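Local coordinates for biofilm-associated surface protein (Staphylococcus aureus, PDB 7C7U), which probably mediates staphylococcal adhesion and biofilm formation as a cell wall-anchored surface protein able to form functional amyloid, at residues L24-Y30 and E174-T180; V268-Q272 and N289-L294; E205-F210 and F241-K245; I338-A343 and T355-E360; M35-P39 and H165-V169. All coordinates share one frame; numbering follows the deposited sequence.

From the N terminus, contact 1 opens first: residues 24-30 wait for 174-180, and the loop they close encloses contact 5, in which 35-39 meets 165-169. These two belong to the same mixed, curled sheet and touch, V178 N lying 3.1 Å from V169 O and I177 packing on F168. The other three follow in series, and no pair crosses. Contact 3 joins the loops before strand 210-220 and after strand 228-237. Contact 2 adds strand 290-294 to the five-stranded sheet that contains those two strands, its centre about 23 Å from that of contact 3. Contact 4 then fastens two turns to the start of strand 359-369, in a separate four-stranded sheet.

Contact 1 (L24-Y30 and E174-T180); sequences LGYTDNY and ENKIVRT
A short parallel beta ladder pairs Y26 with I177 and T27 with V178, joining strand 26-27 to strand 176-178 of a mixed sheet. Three backbone bonds build it: I177 N to G25 O (2.8 Å), T27 N to I177 O (2.9 Å) and R179 N to T27 O (2.9 Å). Just before the ladder, N175 and K176 both face D171 in a G1 beta bulge. On one face of the sheet the Y26 ring runs alongside I177, its CD1 3.7 Å from I177 CB, with the I177 carbonyl oxygen at the ring edge; the phenol hydroxyl carries on to E182. T27 lies on the other face. With its OG1 anti to the backbone N (chi1 -175°), it donates to E174 OE1 at 3.0 Å while CG2 packs on K176 CB. Past the ladder, one water accepts from both N29 N and T180 N. R179 bends at chi3 (-23°) and lays one face of its guanidinium over Y26 CB. The same group grips D28 side-on, the two planes only 21° apart, both nitrogens arriving from above the carboxylate: R179 NE stands 3.0 Å from D28 OD2 and R179 NH2 3.2 Å from D28 OD1.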
# COMPACT_ATOMS: atom_id res chain seq x y z
N LEU A 24 -3.55 -4.82 2.17
CA LEU A 24 -4.43 -4.05 3.03
C LEU A 24 -3.70 -2.83 3.56
O LEU A 24 -2.49 -2.86 3.77
CB LEU A 24 -4.96 -4.89 4.20
CG LEU A 24 -5.86 -6.06 3.82
CD1 LEU A 24 -6.37 -6.76 5.07
CD2 LEU A 24 -7.02 -5.60 2.95
N GLY A 25 -4.45 -1.73 3.73
CA GLY A 25 -3.92 -0.57 4.40
C GLY A 25 -3.82 -0.79 5.90
O GLY A 25 -4.22 -1.82 6.45
N TYR A 26 -3.27 0.21 6.58
CA TYR A 26 -3.05 0.16 8.02
C TYR A 26 -3.97 1.13 8.76
O TYR A 26 -4.31 2.20 8.25
CB TYR A 26 -1.59 0.50 8.37
CG TYR A 26 -0.58 -0.59 8.09
CD1 TYR A 26 -0.63 -1.81 8.76
CD2 TYR A 26 0.45 -0.39 7.18
CE1 TYR A 26 0.31 -2.81 8.51
CE2 TYR A 26 1.39 -1.38 6.91
CZ TYR A 26 1.32 -2.58 7.58
OH TYR A 26 2.26 -3.56 7.32
N THR A 27 -4.35 0.74 9.97
CA THR A 27 -5.02 1.60 10.94
C THR A 27 -4.30 1.46 12.27
O THR A 27 -3.61 0.48 12.52
CB THR A 27 -6.50 1.25 11.13
OG1 THR A 27 -7.11 2.23 11.99
CG2 THR A 27 -6.64 -0.12 11.78
N ASP A 28 -4.45 2.47 13.13
CA ASP A 28 -3.82 2.45 14.44
C ASP A 28 -4.83 2.10 15.53
O ASP A 28 -5.97 2.59 15.53
CB ASP A 28 -3.16 3.80 14.76
CG ASP A 28 -2.10 4.17 13.76
OD1 ASP A 28 -2.44 4.81 12.74
OD2 ASP A 28 -0.91 3.82 13.98
N ASN A 29 -4.41 1.21 16.42
CA ASN A 29 -5.15 0.91 17.64
C ASN A 29 -4.11 0.35 18.61
O ASN A 29 -3.74 -0.83 18.51
CB ASN A 29 -6.29 -0.07 17.39
CG ASN A 29 -7.13 -0.33 18.65
OD1 ASN A 29 -6.65 -0.20 19.77
ND2 ASN A 29 -8.39 -0.72 18.45
N TYR A 30 -3.66 1.20 19.53
CA TYR A 30 -2.54 0.88 20.41
C TYR A 30 -2.88 -0.13 21.49
O TYR A 30 -2.00 -0.50 22.27
CB TYR A 30 -1.98 2.16 21.03
CG TYR A 30 -1.68 3.22 19.99
CD1 TYR A 30 -2.48 4.35 19.87
CD2 TYR A 30 -0.60 3.07 19.11
CE1 TYR A 30 -2.21 5.32 18.91
CE2 TYR A 30 -0.33 4.04 18.14
CZ TYR A 30 -1.14 5.17 18.05
OH TYR A 30 -0.90 6.14 17.11
N GLU A 174 -12.99 -1.37 9.11
CA GLU A 174 -12.22 -0.59 8.16
C GLU A 174 -11.49 -1.44 7.12
O GLU A 174 -10.96 -0.88 6.15
CB GLU A 174 -11.19 0.28 8.89
CG GLU A 174 -11.74 1.07 10.06
CD GLU A 174 -10.69 1.99 10.68
OE1 GLU A 174 -9.52 1.93 10.24
OE2 GLU A 174 -11.03 2.78 11.59
N ASN A 175 -11.48 -2.77 7.27
CA ASN A 175 -10.67 -3.66 6.43
C ASN A 175 -9.22 -3.19 6.38
O ASN A 175 -8.60 -3.12 5.32
CB ASN A 175 -11.26 -3.78 5.02
CG ASN A 175 -10.66 -4.94 4.22
OD1 ASN A 175 -10.29 -5.98 4.78
ND2 ASN A 175 -10.56 -4.76 2.90
N LYS A 176 -8.67 -2.88 7.55
CA LYS A 176 -7.28 -2.46 7.69
C LYS A 176 -6.56 -3.31 8.72
O LYS A 176 -7.18 -3.91 9.60
CB LYS A 176 -7.17 -0.98 8.07
CG LYS A 176 -7.89 -0.06 7.10
CD LYS A 176 -7.21 1.29 7.06
CE LYS A 176 -7.61 2.07 5.82
NZ LYS A 176 -6.77 3.29 5.69
N ILE A 177 -5.23 -3.33 8.61
CA ILE A 177 -4.37 -4.03 9.56
C ILE A 177 -4.04 -3.09 10.72
O ILE A 177 -3.57 -1.97 10.50
CB ILE A 177 -3.08 -4.52 8.89
CG1 ILE A 177 -3.40 -5.47 7.73
CG2 ILE A 177 -2.16 -5.20 9.91
CD1 ILE A 177 -2.22 -5.72 6.82
N VAL A 178 -4.31 -3.55 11.93
CA VAL A 178 -3.89 -2.87 13.16
C VAL A 178 -2.36 -2.90 13.21
O VAL A 178 -1.76 -3.96 13.41
CB VAL A 178 -4.50 -3.53 14.40
CG1 VAL A 178 -4.12 -2.75 15.66
CG2 VAL A 178 -6.02 -3.65 14.24
N ARG A 179 -1.74 -1.73 13.06
CA ARG A 179 -0.31 -1.66 12.80
C ARG A 179 0.51 -2.40 13.85
O ARG A 179 1.42 -3.17 13.51
CB ARG A 179 0.12 -0.19 12.71
CG ARG A 179 1.61 0.06 12.51
CD ARG A 179 1.88 1.56 12.41
NE ARG A 179 0.68 2.30 11.99
CZ ARG A 179 0.46 2.75 10.76
NH1 ARG A 179 1.37 2.56 9.81
NH2 ARG A 179 -0.66 3.40 10.48
N THR A 180 0.18 -2.22 15.12
CA THR A 180 1.00 -2.79 16.18
C THR A 180 0.79 -4.29 16.37
O THR A 180 1.55 -4.91 17.11
CB THR A 180 0.72 -2.07 17.51
OG1 THR A 180 -0.69 -2.04 17.74
CG2 THR A 180 1.24 -0.65 17.44
O HOH W 1 -2.01 -0.09 15.94

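Contact 2 (V268-Q272 and N289-L294); sequences VELHQ and NKVADL
E269 holds CG anti to its carbonyl carbon (chi1 -50°), and K290, with CG opposite its own backbone N (chi1 -176°) and a fully extended chain, lies roughly perpendicular to the glutamate. K290 NZ thus reaches E269 OE2 at 2.8 Å, far above the carboxylate plane. The same ammonium also binds D293 OD1 at 2.8 Å, so it sits between two acidic groups and probably eases their mutual repulsion. The second glutamate oxygen takes H271 NE2, which donates to E269 OE1 over 3.0 Å in the plane of the ring. One face of that imidazole is covered by N289 and K290, and K290 CB makes a CH-pi contact 4.1 Å from the ring centroid. The backbones run antiparallel with a classic beta bulge, V291 and A292 both facing L270. V291 N donates straight to L270 O at 2.8 Å, whereas A292 N reaches L270 O only weakly. On the apolar side, L270 CB meets L294 CD1 at 3.8 Å. Strand 290-294 is an edge strand of its five-stranded sheet; strand 265-272 separates it from strand 323-331, and A292 and L294 rest on I304 of strand 301-305.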
# COMPACT_ATOMS: atom_id res chain seq x y z
N VAL A 268 23.19 0.22 8.42
CA VAL A 268 22.43 -0.67 9.29
C VAL A 268 22.69 -0.27 10.74
O VAL A 268 23.84 -0.10 11.14
CB VAL A 268 22.81 -2.15 9.08
CG1 VAL A 268 21.92 -3.07 9.93
CG2 VAL A 268 22.72 -2.51 7.62
N GLU A 269 21.62 -0.11 11.51
CA GLU A 269 21.71 0.40 12.87
C GLU A 269 20.86 -0.43 13.82
O GLU A 269 19.81 -0.95 13.44
CB GLU A 269 21.23 1.85 12.96
CG GLU A 269 21.85 2.78 11.92
CD GLU A 269 21.34 4.22 12.06
OE1 GLU A 269 20.25 4.42 12.63
OE2 GLU A 269 22.05 5.14 11.60
N LEU A 270 21.29 -0.49 15.08
CA LEU A 270 20.52 -1.10 16.15
C LEU A 270 19.86 -0.02 16.98
O LEU A 270 20.52 0.93 17.43
CB LEU A 270 21.42 -1.97 17.03
CG LEU A 270 20.72 -2.78 18.11
CD1 LEU A 270 19.95 -3.92 17.47
CD2 LEU A 270 21.76 -3.34 19.10
N HIS A 271 18.56 -0.18 17.21
CA HIS A 271 17.82 0.76 18.04
C HIS A 271 17.24 0.05 19.26
O HIS A 271 16.94 -1.15 19.22
CB HIS A 271 16.69 1.43 17.24
CG HIS A 271 17.18 2.45 16.26
ND1 HIS A 271 16.49 3.62 16.00
CD2 HIS A 271 18.30 2.50 15.51
CE1 HIS A 271 17.16 4.33 15.12
NE2 HIS A 271 18.26 3.68 14.80
N GLN A 272 17.09 0.79 20.34
CA GLN A 272 16.39 0.25 21.49
C GLN A 272 14.90 0.42 21.28
O GLN A 272 14.44 1.39 20.68
CB GLN A 272 16.84 0.91 22.79
CG GLN A 272 18.00 0.16 23.42
CD GLN A 272 18.17 0.48 24.90
OE1 GLN A 272 17.45 1.30 25.46
NE2 GLN A 272 19.12 -0.20 25.55
N ASN A 289 16.81 6.80 19.34
CA ASN A 289 16.82 5.44 19.86
C ASN A 289 17.99 4.62 19.37
O ASN A 289 18.12 3.45 19.75
CB ASN A 289 15.51 4.73 19.50
CG ASN A 289 14.31 5.25 20.28
OD1 ASN A 289 14.44 5.68 21.43
ND2 ASN A 289 13.12 5.19 19.67
N LYS A 290 18.87 5.20 18.57
CA LYS A 290 20.02 4.48 18.04
C LYS A 290 21.00 4.15 19.16
O LYS A 290 21.35 5.02 19.97
CB LYS A 290 20.71 5.31 16.96
CG LYS A 290 21.87 4.62 16.26
CD LYS A 290 22.47 5.54 15.20
CE LYS A 290 23.78 5.00 14.68
NZ LYS A 290 24.13 5.62 13.36
N VAL A 291 21.45 2.90 19.21
CA VAL A 291 22.44 2.47 20.19
C VAL A 291 23.71 1.89 19.57
O VAL A 291 24.70 1.71 20.29
CB VAL A 291 21.83 1.46 21.20
CG1 VAL A 291 20.75 2.14 22.04
CG2 VAL A 291 21.28 0.23 20.48
N ALA A 292 23.72 1.59 18.27
CA ALA A 292 24.93 1.10 17.64
C ALA A 292 24.78 1.15 16.13
O ALA A 292 23.67 1.14 15.59
CB ALA A 292 25.28 -0.33 18.06
N ASP A 293 25.93 1.20 15.46
CA ASP A 293 26.04 0.87 14.04
C ASP A 293 26.31 -0.62 13.90
O ASP A 293 27.09 -1.19 14.67
CB ASP A 293 27.16 1.67 13.38
CG ASP A 293 26.89 3.17 13.40
OD1 ASP A 293 25.94 3.60 12.71
OD2 ASP A 293 27.59 3.90 14.14
N LEU A 294 25.65 -1.25 12.93
CA LEU A 294 25.80 -2.68 12.71
C LEU A 294 26.51 -2.95 11.40
O LEU A 294 26.33 -2.22 10.42
CB LEU A 294 24.44 -3.39 12.70
CG LEU A 294 23.60 -3.30 13.98
CD1 LEU A 294 22.17 -3.80 13.73
CD2 LEU A 294 24.29 -4.12 15.07
O HOH W 2 26.19 -0.38 8.44
O HOH W 3 25.25 2.51 10.44

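Contact 3 (E205-F210 and F241-K245); sequences ENNNAF and FSYSK
F241 forms the tightly packed half of this loop-to-loop contact, its buried ring hemmed in by F210, A209 and N206. F210 turns an edge to one face of F241 in a T-shaped pair, centroids 4.8 Å apart and planes at 59°; the nearest approach is F210 CZ to F241 CD2, 3.5 Å. Y243 N lies over the opposite face. A209 CB closes on F241 CD1 at 3.5 Å, and N206 ND2 sits at the ring edge, in its plane, 3.4 Å from F241 CE1. The backbones approach less closely: between A209 O and F241 N a water is interposed, donating to the first and accepting from the second. N206 and A209, the ends of a type I turn, both point toward 241-245. Polar groups take over on the more exposed side, where K245, bent at chi2 (-74°), brings NZ to E205 OE2 at 2.9 Å and to N206 OD1 at 2.7 Å. W251 NE1 is a second partner of the same E205 oxygen. The ammonium lies in the carbonyl plane of N206, which helps set the amide's rotation: its oxygen accepts from the ammonium while ND2 merely packs against F241's rim, so one asparagine touches both halves.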
# COMPACT_ATOMS: atom_id res chain seq x y z
N GLU A 205 21.83 -21.93 29.11
CA GLU A 205 21.67 -20.68 29.84
C GLU A 205 20.26 -20.15 29.69
O GLU A 205 19.79 -19.96 28.56
CB GLU A 205 22.64 -19.62 29.34
CG GLU A 205 24.09 -19.97 29.47
CD GLU A 205 24.99 -18.76 29.43
OE1 GLU A 205 26.16 -18.94 29.05
OE2 GLU A 205 24.53 -17.64 29.71
N ASN A 206 19.61 -19.89 30.82
CA ASN A 206 18.29 -19.25 30.88
C ASN A 206 17.32 -19.93 29.93
O ASN A 206 16.65 -19.30 29.10
CB ASN A 206 18.40 -17.77 30.57
CG ASN A 206 19.29 -17.06 31.53
OD1 ASN A 206 20.48 -16.87 31.27
ND2 ASN A 206 18.75 -16.70 32.69
N ASN A 207 17.24 -21.23 30.12
CA ASN A 207 16.60 -22.14 29.18
C ASN A 207 15.10 -22.00 29.23
O ASN A 207 14.42 -22.30 28.24
CB ASN A 207 17.03 -23.57 29.51
CG ASN A 207 16.66 -24.55 28.44
OD1 ASN A 207 17.38 -24.72 27.45
ND2 ASN A 207 15.52 -25.22 28.61
N ASN A 208 14.55 -21.55 30.35
CA ASN A 208 13.11 -21.33 30.45
C ASN A 208 12.72 -19.85 30.43
O ASN A 208 11.56 -19.53 30.73
CB ASN A 208 12.55 -22.01 31.70
CG ASN A 208 11.05 -22.24 31.61
OD1 ASN A 208 10.55 -22.76 30.61
ND2 ASN A 208 10.33 -21.80 32.63
N ALA A 209 13.64 -18.94 30.09
CA ALA A 209 13.35 -17.51 30.19
C ALA A 209 12.34 -17.04 29.13
O ALA A 209 11.49 -16.18 29.41
CB ALA A 209 14.65 -16.70 30.05
N PHE A 210 12.41 -17.56 27.93
CA PHE A 210 11.68 -16.96 26.82
C PHE A 210 10.69 -17.97 26.24
O PHE A 210 10.96 -19.17 26.19
CB PHE A 210 12.64 -16.44 25.76
CG PHE A 210 13.58 -15.38 26.26
CD1 PHE A 210 13.09 -14.16 26.74
CD2 PHE A 210 14.95 -15.58 26.25
CE1 PHE A 210 13.96 -13.17 27.20
CE2 PHE A 210 15.82 -14.62 26.71
CZ PHE A 210 15.32 -13.40 27.19
N PHE A 241 12.38 -12.54 33.47
CA PHE A 241 13.80 -12.66 33.14
C PHE A 241 14.56 -11.36 33.38
O PHE A 241 14.09 -10.27 33.06
CB PHE A 241 13.96 -13.07 31.67
CG PHE A 241 15.37 -13.02 31.19
CD1 PHE A 241 16.28 -14.00 31.57
CD2 PHE A 241 15.81 -11.99 30.38
CE1 PHE A 241 17.60 -13.94 31.14
CE2 PHE A 241 17.12 -11.93 29.94
CZ PHE A 241 18.01 -12.91 30.32
N SER A 242 15.77 -11.52 33.90
CA SER A 242 16.68 -10.41 34.11
C SER A 242 18.04 -10.80 33.53
O SER A 242 18.58 -11.86 33.89
CB SER A 242 16.79 -10.09 35.61
OG SER A 242 17.30 -8.80 35.82
N TYR A 243 18.55 -9.98 32.61
CA TYR A 243 19.83 -10.23 31.95
C TYR A 243 20.96 -9.62 32.78
O TYR A 243 20.98 -8.41 33.00
CB TYR A 243 19.87 -9.65 30.52
CG TYR A 243 21.21 -9.88 29.84
CD1 TYR A 243 21.47 -11.07 29.16
CD2 TYR A 243 22.22 -8.93 29.91
CE1 TYR A 243 22.69 -11.29 28.53
CE2 TYR A 243 23.45 -9.15 29.30
CZ TYR A 243 23.68 -10.34 28.62
OH TYR A 243 24.89 -10.57 28.01
N SER A 244 21.89 -10.46 33.23
CA SER A 244 23.11 -9.99 33.88
C SER A 244 24.16 -11.10 33.77
O SER A 244 23.93 -12.21 34.24
CB SER A 244 22.87 -9.63 35.35
OG SER A 244 24.06 -9.14 35.94
N LYS A 245 25.27 -10.80 33.12
CA LYS A 245 26.31 -11.77 32.87
C LYS A 245 27.64 -11.11 33.19
O LYS A 245 27.78 -9.89 33.08
CB LYS A 245 26.32 -12.25 31.40
CG LYS A 245 24.99 -12.82 30.90
CD LYS A 245 24.73 -14.22 31.50
CE LYS A 245 23.28 -14.63 31.30
NZ LYS A 245 23.06 -16.06 31.68
O HOH W 4 11.19 -14.94 31.85

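Contact 4 (I338-A343 and T355-E360); sequences ILTKDA and TTKQKE
L339 is the hub that T356, K357 and E360 surround. Among the polar contacts, K357 N donates to L339 O at 3.1 Å, tilted from the carbonyl plane, and T356 OG1 lies at the same 3.1 Å from L339 O. A water draws in three more groups: it donates to I338 O (2.8 Å) and to E360 OE1 (2.8 Å) and accepts a weak bond from K357 NZ. A CA-H...O contact, A343 CA to T355 O at 3.4 Å, ties the far end. Van der Waals packing belongs to the leucine. L339 and E360 run antiparallel, alongside one another, L339 CD1 3.8 Å from E360 CB, while L339 CB lies 4.1 Å from K357 CB. As for charges, K341 and K357 extend in parallel, their NZ atoms 4.9 Å apart; long ion pairs, K341 with D342 and K357 with E360, probably offset this. The backbone of 338-343 makes two overlapping beta turns, type I from I338 to K341 and type II from T340 to A343. These turns pack on the lead-in to strand 359-369, which bonds through E360 to strand 381-388 and through Q358 to D389, a calcium ligand at the start of an EF-hand-like loop.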
# COMPACT_ATOMS: atom_id res chain seq x y z
N ILE A 338 13.30 -0.70 -5.93
CA ILE A 338 13.71 -2.09 -5.69
C ILE A 338 13.02 -3.04 -6.65
O ILE A 338 13.66 -3.84 -7.33
CB ILE A 338 13.45 -2.49 -4.23
CG1 ILE A 338 14.19 -1.57 -3.26
CG2 ILE A 338 13.85 -3.95 -4.03
CD1 ILE A 338 13.72 -1.71 -1.78
N LEU A 339 11.69 -2.97 -6.73
CA LEU A 339 10.98 -3.83 -7.67
C LEU A 339 11.20 -3.40 -9.11
O LEU A 339 11.00 -4.22 -10.02
CB LEU A 339 9.49 -3.88 -7.35
CG LEU A 339 9.01 -4.90 -6.30
CD1 LEU A 339 9.76 -4.83 -4.97
CD2 LEU A 339 7.51 -4.75 -6.11
N THR A 340 11.62 -2.16 -9.34
CA THR A 340 11.96 -1.72 -10.68
C THR A 340 13.41 -2.01 -11.03
O THR A 340 13.91 -1.47 -12.01
CB THR A 340 11.67 -0.22 -10.84
OG1 THR A 340 12.53 0.52 -9.98
CG2 THR A 340 10.23 0.10 -10.50
N LYS A 341 14.12 -2.82 -10.24
CA LYS A 341 15.46 -3.19 -10.66
C LYS A 341 15.34 -3.88 -12.02
O LYS A 341 14.36 -4.57 -12.29
CB LYS A 341 16.14 -4.10 -9.64
CG LYS A 341 17.59 -4.40 -9.98
CD LYS A 341 18.17 -5.54 -9.16
CE LYS A 341 17.79 -6.89 -9.75
NZ LYS A 341 18.72 -7.97 -9.33
N ASP A 342 16.33 -3.67 -12.88
CA ASP A 342 16.30 -4.22 -14.24
C ASP A 342 15.11 -3.72 -15.06
O ASP A 342 14.74 -4.36 -16.05
CB ASP A 342 16.26 -5.75 -14.25
CG ASP A 342 17.41 -6.37 -13.51
OD1 ASP A 342 17.16 -7.39 -12.83
OD2 ASP A 342 18.54 -5.84 -13.58
N ALA A 343 14.46 -2.64 -14.64
CA ALA A 343 13.33 -2.15 -15.42
C ALA A 343 13.86 -1.40 -16.64
O ALA A 343 14.94 -0.80 -16.60
CB ALA A 343 12.42 -1.24 -14.60
N THR A 355 8.45 -4.60 -17.73
CA THR A 355 9.81 -4.83 -17.25
C THR A 355 9.96 -4.67 -15.74
O THR A 355 11.08 -4.74 -15.24
CB THR A 355 10.81 -3.92 -17.95
OG1 THR A 355 10.56 -2.56 -17.60
CG2 THR A 355 10.72 -4.09 -19.49
N THR A 356 8.88 -4.41 -15.00
CA THR A 356 9.01 -4.29 -13.55
C THR A 356 8.42 -5.51 -12.86
O THR A 356 7.66 -6.28 -13.45
CB THR A 356 8.37 -2.99 -13.03
OG1 THR A 356 8.85 -2.73 -11.71
CG2 THR A 356 6.84 -3.08 -12.97
N LYS A 357 8.83 -5.72 -11.60
CA LYS A 357 8.28 -6.80 -10.80
C LYS A 357 6.96 -6.38 -10.16
O LYS A 357 6.81 -5.24 -9.71
CB LYS A 357 9.28 -7.24 -9.72
CG LYS A 357 10.55 -7.91 -10.24
CD LYS A 357 11.38 -8.48 -9.08
CE LYS A 357 12.76 -8.96 -9.53
NZ LYS A 357 13.79 -7.88 -9.40
N GLN A 358 5.99 -7.29 -10.13
CA GLN A 358 4.74 -7.03 -9.42
C GLN A 358 4.86 -7.32 -7.92
O GLN A 358 4.12 -6.75 -7.12
CB GLN A 358 3.61 -7.86 -10.01
CG GLN A 358 2.22 -7.44 -9.53
CD GLN A 358 1.13 -8.35 -10.07
OE1 GLN A 358 1.41 -9.48 -10.47
NE2 GLN A 358 -0.12 -7.89 -10.05
N LYS A 359 5.73 -8.24 -7.51
CA LYS A 359 5.93 -8.39 -6.07
C LYS A 359 7.33 -8.91 -5.81
O LYS A 359 8.01 -9.42 -6.70
CB LYS A 359 4.88 -9.29 -5.42
CG LYS A 359 4.79 -10.71 -5.93
CD LYS A 359 3.75 -11.50 -5.14
CE LYS A 359 4.34 -12.79 -4.56
NZ LYS A 359 4.97 -12.64 -3.20
N GLU A 360 7.75 -8.76 -4.55
CA GLU A 360 9.00 -9.35 -4.11
C GLU A 360 8.98 -9.46 -2.59
O GLU A 360 8.68 -8.48 -1.90
CB GLU A 360 10.22 -8.54 -4.57
CG GLU A 360 11.49 -9.40 -4.57
CD GLU A 360 12.72 -8.69 -5.13
OE1 GLU A 360 12.62 -7.55 -5.61
OE2 GLU A 360 13.81 -9.29 -5.07
O HOH W 5 14.89 -6.32 -6.69

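Contact 5 (M35-P39 and H165-V169); sequences MLFDP and HQVFV
F37 and H165 make the central pair: the phenylalanine turns an edge to the face of the imidazole in a T-shaped stack, centroids 5.0 Å apart and planes at 69°. F37 CD2 hangs almost over the middle of the histidine ring, 3.7 Å from H165 ND1. H165 gets there by a torsion that puts CG between backbone N and carbonyl carbon (chi1 51°), whereas F37 extends with CG anti to its N. P39, from the same strand as F37, points against the histidine, its CG 4.0 Å from H165 NE2. V167 likewise places CG1 between N and carbonyl carbon, and this methyl packs against F37, 3.9 Å from F37 CB. At the other end M35 bends at chi2 (-148°) and again at chi3 to lie across V169, with SD 3.9 Å from V169 CG2. The contact is made mainly by side chains, and the strand axes approach no nearer than 7.3 Å. L57 of strand 52-61 touches M35, F37 and V167, and F187 meets H165 edge-to-face. Strands 36-39 and 163-171 are not neighbours in their curled mixed sheet; they face each other inside its curl, consistent with a core enclosed by a folded-over beta sheet.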
# COMPACT_ATOMS: atom_id res chain seq x y z
N MET A 35 1.00 -9.95 17.70
CA MET A 35 0.69 -11.36 17.77
C MET A 35 1.88 -12.16 17.29
O MET A 35 2.68 -11.67 16.50
CB MET A 35 -0.54 -11.65 16.93
CG MET A 35 -1.75 -10.93 17.45
SD MET A 35 -3.16 -11.94 17.09
CE MET A 35 -2.48 -13.50 17.59
N LEU A 36 2.05 -13.37 17.82
CA LEU A 36 3.20 -14.21 17.51
C LEU A 36 2.73 -15.58 17.06
O LEU A 36 2.23 -16.37 17.87
CB LEU A 36 4.13 -14.35 18.72
CG LEU A 36 5.34 -13.43 18.85
CD1 LEU A 36 4.94 -11.96 18.93
CD2 LEU A 36 6.22 -13.83 20.06
N PHE A 37 2.92 -15.88 15.78
CA PHE A 37 2.62 -17.19 15.20
C PHE A 37 3.85 -18.07 15.36
O PHE A 37 4.94 -17.71 14.92
CB PHE A 37 2.22 -17.00 13.74
CG PHE A 37 1.89 -18.26 13.02
CD1 PHE A 37 0.74 -18.98 13.32
CD2 PHE A 37 2.72 -18.72 12.00
CE1 PHE A 37 0.44 -20.15 12.63
CE2 PHE A 37 2.43 -19.87 11.30
CZ PHE A 37 1.28 -20.60 11.62
N ASP A 38 3.68 -19.22 16.02
CA ASP A 38 4.79 -20.07 16.47
C ASP A 38 4.59 -21.47 15.90
O ASP A 38 4.13 -22.38 16.62
CB ASP A 38 4.83 -20.04 18.01
CG ASP A 38 5.94 -20.88 18.61
OD1 ASP A 38 6.81 -21.39 17.89
OD2 ASP A 38 5.95 -21.00 19.85
N PRO A 39 4.93 -21.71 14.63
CA PRO A 39 4.65 -23.02 14.03
C PRO A 39 5.76 -24.04 14.25
O PRO A 39 6.90 -23.73 14.56
CB PRO A 39 4.50 -22.70 12.54
CG PRO A 39 5.42 -21.53 12.31
CD PRO A 39 5.37 -20.72 13.62
N HIS A 165 4.79 -16.61 6.12
CA HIS A 165 3.55 -16.50 6.86
C HIS A 165 3.44 -15.09 7.43
O HIS A 165 4.43 -14.38 7.59
CB HIS A 165 3.42 -17.57 7.99
CG HIS A 165 4.59 -17.66 8.93
ND1 HIS A 165 4.89 -16.69 9.87
CD2 HIS A 165 5.50 -18.66 9.13
CE1 HIS A 165 5.93 -17.07 10.58
NE2 HIS A 165 6.33 -18.26 10.15
N GLN A 166 2.21 -14.69 7.67
CA GLN A 166 1.94 -13.41 8.31
C GLN A 166 0.71 -13.57 9.19
O GLN A 166 -0.22 -14.30 8.86
CB GLN A 166 1.71 -12.32 7.24
CG GLN A 166 1.55 -10.92 7.79
CD GLN A 166 1.10 -9.95 6.70
OE1 GLN A 166 0.22 -10.27 5.90
NE2 GLN A 166 1.69 -8.76 6.68
N VAL A 167 0.71 -12.86 10.32
CA VAL A 167 -0.42 -12.86 11.24
C VAL A 167 -0.65 -11.41 11.67
O VAL A 167 0.30 -10.62 11.78
CB VAL A 167 -0.17 -13.82 12.43
CG1 VAL A 167 0.95 -13.31 13.34
CG2 VAL A 167 -1.44 -14.04 13.21
N PHE A 168 -1.91 -11.05 11.86
CA PHE A 168 -2.24 -9.72 12.32
C PHE A 168 -3.70 -9.70 12.77
O PHE A 168 -4.47 -10.62 12.48
CB PHE A 168 -2.01 -8.66 11.23
CG PHE A 168 -2.67 -8.98 9.92
CD1 PHE A 168 -2.04 -9.81 8.99
CD2 PHE A 168 -3.91 -8.43 9.57
CE1 PHE A 168 -2.63 -10.11 7.77
CE2 PHE A 168 -4.50 -8.71 8.34
CZ PHE A 168 -3.86 -9.56 7.44
N VAL A 169 -4.05 -8.64 13.48
CA VAL A 169 -5.43 -8.33 13.80
C VAL A 169 -5.98 -7.42 12.70
O VAL A 169 -5.34 -6.43 12.33
CB VAL A 169 -5.54 -7.66 15.18
CG1 VAL A 169 -6.96 -7.19 15.46
CG2 VAL A 169 -5.08 -8.62 16.27